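Local atomic coordinates of uncharacterized protein (Leishmania major, PDB entry 2B4W), a protein that is of unknown function but belongs to the DUF1861 family, placed in a clan with the beta-fructosidases, so it may act on carbohydrates. Residues 42-47 with 62-67. Numbering follows the deposited sequence.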
ATOM      1  N   LYS A  42       9.457  -3.010 -18.170  1.00 19.67           N
ATOM      2  CA  LYS A  42       9.210  -4.158 -17.321  1.00 23.37           C
ATOM      3  C   LYS A  42       8.476  -3.786 -16.026  1.00 22.32           C
ATOM      4  O   LYS A  42       8.644  -2.681 -15.527  1.00 29.07           O
ATOM      5  CB  LYS A  42      10.517  -4.860 -16.935  1.00 37.45           C
ATOM      6  CG  LYS A  42      11.710  -4.562 -17.818  1.00 50.38           C
ATOM      7  CD  LYS A  42      12.731  -5.689 -17.800  1.00 59.84           C
ATOM      8  CE  LYS A  42      14.102  -5.205 -18.275  1.00 62.98           C
ATOM      9  NZ  LYS A  42      15.083  -6.339 -18.349  1.00 49.35           N
ATOM     10  N   THR A  43       7.715  -4.770 -15.568  1.00 18.13           N
ATOM     11  CA  THR A  43       6.971  -4.732 -14.331  1.00 21.25           C
ATOM     12  C   THR A  43       8.005  -4.855 -13.198  1.00 27.34           C
ATOM     13  O   THR A  43       8.918  -5.677 -13.281  1.00 20.96           O
ATOM     14  CB  THR A  43       5.934  -5.850 -14.273  1.00 20.23           C
ATOM     15  OG1 THR A  43       4.926  -5.627 -15.262  1.00 25.14           O
ATOM     16  CG2 THR A  43       5.212  -5.882 -12.927  1.00 24.19           C
ATOM     17  N   HIS A  44       7.869  -4.010 -12.204  1.00 26.84           N
ATOM     18  CA  HIS A  44       8.759  -3.934 -11.052  1.00 18.81           C
ATOM     19  C   HIS A  44       7.920  -3.860  -9.770  1.00 21.64           C
ATOM     20  O   HIS A  44       6.707  -3.635  -9.758  1.00 20.16           O
ATOM     21  CB  HIS A  44       9.655  -2.728 -11.098  1.00 13.92           C
ATOM     22  CG  HIS A  44      10.709  -2.671 -12.141  1.00 27.11           C
ATOM     23  ND1 HIS A  44      10.459  -2.268 -13.430  1.00 23.31           N
ATOM     24  CD2 HIS A  44      12.041  -2.953 -12.074  1.00 29.34           C
ATOM     25  CE1 HIS A  44      11.597  -2.315 -14.103  1.00 20.70           C
ATOM     26  NE2 HIS A  44      12.584  -2.729 -13.319  1.00 23.69           N
ATOM     27  N   ILE A  45       8.619  -4.088  -8.668  1.00 15.97           N
ATOM     28  CA  ILE A  45       8.008  -3.978  -7.352  1.00 10.54           C
ATOM     29  C   ILE A  45       9.095  -3.659  -6.310  1.00 10.46           C
ATOM     30  O   ILE A  45      10.206  -4.174  -6.432  1.00 23.13           O
ATOM     31  CB  ILE A  45       7.211  -5.223  -6.956  1.00 16.92           C
ATOM     32  CG1 ILE A  45       6.217  -4.904  -5.855  1.00 12.70           C
ATOM     33  CG2 ILE A  45       8.091  -6.401  -6.561  1.00 24.01           C
ATOM     34  CD1 ILE A  45       5.226  -5.979  -5.477  1.00 18.41           C
ATOM     35  N   TYR A  46       8.758  -2.797  -5.352  1.00 14.73           N
ATOM     36  CA  TYR A  46       9.618  -2.639  -4.180  1.00 14.54           C
ATOM     37  C   TYR A  46       9.137  -3.585  -3.085  1.00 20.68           C
ATOM     38  O   TYR A  46       7.932  -3.710  -2.860  1.00 21.43           O
ATOM     39  CB  TYR A  46       9.604  -1.224  -3.607  1.00 19.12           C
ATOM     40  CG  TYR A  46      10.170  -0.180  -4.526  1.00 16.33           C
ATOM     41  CD1 TYR A  46      11.538   0.026  -4.662  1.00 17.82           C
ATOM     42  CD2 TYR A  46       9.293   0.612  -5.254  1.00 15.41           C
ATOM     43  CE1 TYR A  46      12.041   1.000  -5.517  1.00 24.90           C
ATOM     44  CE2 TYR A  46       9.785   1.573  -6.101  1.00 12.37           C
ATOM     45  CZ  TYR A  46      11.147   1.766  -6.230  1.00 17.86           C
ATOM     46  OH  TYR A  46      11.547   2.743  -7.095  1.00 26.00           O
ATOM     47  N   GLY A  47      10.062  -4.228  -2.396  1.00 23.67           N
ATOM     48  CA  GLY A  47       9.718  -5.099  -1.289  1.00 21.16           C
ATOM     49  C   GLY A  47      10.485  -4.746  -0.021  1.00 22.17           C
ATOM     50  O   GLY A  47      11.600  -4.222  -0.028  1.00 17.95           O
ATOM     51  N   LEU A  62      14.552  -3.148  -4.790  1.00 22.04           N
ATOM     52  CA  LEU A  62      13.784  -3.050  -6.026  1.00 15.87           C
ATOM     53  C   LEU A  62      13.883  -4.415  -6.722  1.00 18.80           C
ATOM     54  O   LEU A  62      15.017  -4.872  -6.839  1.00 19.84           O
ATOM     55  CB  LEU A  62      14.308  -1.969  -6.955  1.00 24.50           C
ATOM     56  CG  LEU A  62      13.641  -1.813  -8.328  1.00 26.06           C
ATOM     57  CD1 LEU A  62      12.244  -1.206  -8.211  1.00 16.65           C
ATOM     58  CD2 LEU A  62      14.536  -0.973  -9.230  1.00 29.48           C
ATOM     59  N   PHE A  63      12.740  -4.961  -7.130  1.00 21.23           N
ATOM     60  CA  PHE A  63      12.632  -6.174  -7.897  1.00 23.02           C
ATOM     61  C   PHE A  63      11.966  -5.967  -9.277  1.00 23.86           C
ATOM     62  O   PHE A  63      10.986  -5.228  -9.442  1.00 17.98           O
ATOM     63  CB  PHE A  63      11.810  -7.237  -7.179  1.00 27.15           C
ATOM     64  CG  PHE A  63      12.293  -7.609  -5.787  1.00 27.16           C
ATOM     65  CD1 PHE A  63      11.998  -6.799  -4.714  1.00 16.21           C
ATOM     66  CD2 PHE A  63      13.011  -8.773  -5.599  1.00 30.92           C
ATOM     67  CE1 PHE A  63      12.453  -7.147  -3.442  1.00 15.69           C
ATOM     68  CE2 PHE A  63      13.447  -9.143  -4.346  1.00 24.77           C
ATOM     69  CZ  PHE A  63      13.162  -8.313  -3.286  1.00 18.42           C
ATOM     70  N   GLU A  64      12.531  -6.648 -10.251  1.00 19.18           N
ATOM     71  CA  GLU A  64      12.138  -6.770 -11.637  1.00 26.46           C
ATOM     72  C   GLU A  64      11.438  -8.110 -11.856  1.00 21.32           C
ATOM     73  O   GLU A  64      11.910  -9.205 -11.531  1.00 20.35           O
ATOM     74  CB  GLU A  64      13.332  -6.639 -12.582  1.00 24.81           C
ATOM     75  CG  GLU A  64      12.975  -6.501 -14.055  1.00 31.04           C
ATOM     76  CD  GLU A  64      14.192  -6.581 -14.960  1.00 44.51           C
ATOM     77  OE1 GLU A  64      15.177  -5.837 -14.750  1.00 44.23           O
ATOM     78  OE2 GLU A  64      14.165  -7.398 -15.905  1.00 57.60           O
ATOM     79  N   GLU A  65      10.240  -8.006 -12.433  1.00 24.05           N
ATOM     80  CA  GLU A  65       9.544  -9.188 -12.898  1.00 19.15           C
ATOM     81  C   GLU A  65      10.401 -10.031 -13.829  1.00 33.58           C
ATOM     82  O   GLU A  65      10.869  -9.606 -14.892  1.00 28.86           O
ATOM     83  CB  GLU A  65       8.261  -8.792 -13.651  1.00 23.62           C
ATOM     84  CG  GLU A  65       7.508 -10.025 -14.126  1.00 29.82           C
ATOM     85  CD  GLU A  65       6.171  -9.686 -14.778  1.00 28.44           C
ATOM     86  OE1 GLU A  65       6.143  -9.431 -15.998  1.00 48.72           O
ATOM     87  OE2 GLU A  65       5.146  -9.685 -14.063  1.00 35.58           O
ATOM     88  N   THR A  66      10.644 -11.300 -13.486  1.00 33.20           N
ATOM     89  CA  THR A  66      11.361 -12.126 -14.448  1.00 24.66           C
ATOM     90  C   THR A  66      10.580 -13.403 -14.776  1.00 21.14           C
ATOM     91  O   THR A  66      11.191 -14.310 -15.356  1.00 37.08           O
ATOM     92  CB  THR A  66      12.749 -12.595 -13.960  1.00 26.03           C
ATOM     93  OG1 THR A  66      12.465 -13.576 -12.958  1.00 25.90           O
ATOM     94  CG2 THR A  66      13.566 -11.484 -13.356  1.00 23.24           C
ATOM     95  N   GLY A  67       9.310 -13.453 -14.429  1.00 22.41           N
ATOM     96  CA  GLY A  67       8.402 -14.561 -14.736  1.00 19.66           C
ATOM     97  C   GLY A  67       7.036 -14.282 -14.145  1.00 24.68           C
ATOM     98  O   GLY A  67       6.883 -13.306 -13.408  1.00 22.97           O
TER
HETATM   99  O   HOH W   1       7.239  -7.581 -17.075  1.00 31.24           O
HETATM  100  O   HOH W   2      15.067  -2.688 -14.042  1.00 33.22           O
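Glu64 runs alongside His44 on one face of an antiparallel beta hairpin, strand 42-50 with strand 59-67. Its CB lies 3.9 Å from His44 CD2. With chi1 at -169° CG is swung opposite the backbone N, passing the imidazole near NE2, and the extended chain carries the carboxylate beyond the ring to the lysine. There Glu64 OE2 forms a salt bridge with Lys42 NZ at 2.8 Å, accepting a hydrogen bond from the ammonium, which arrives from above the carboxylate plane. OE1 takes a hydrogen bond from a water that also bonds His44 NE2 in the plane of the ring, whose own plane stands 64° from the carboxylate. The other end of the imidazole, ND1, makes a weak bond to Lys42 O.

Further along this face, Leu62 CD1 sits over the Tyr46 ring in a CH-pi contact, 3.8 Å from the centroid, while Tyr46 OH reaches Pro119 O. On the reverse face Ile45 CG2 packs against Phe63 CB at 3.9 Å, and the Phe63 ring meets Phe22 edge-to-face. Ile45 and Phe63 form a hydrogen-bonded pair: Ile45 N gives to Phe63 O and Phe63 N to Ile45 O, both 2.7 Å.

The chemistry thus grades along the hairpin, from aromatic and aliphatic packing to a solvated charged end, where lysine and a water meet separate oxygens of the Glu64 carboxylate, the water linking it to His44.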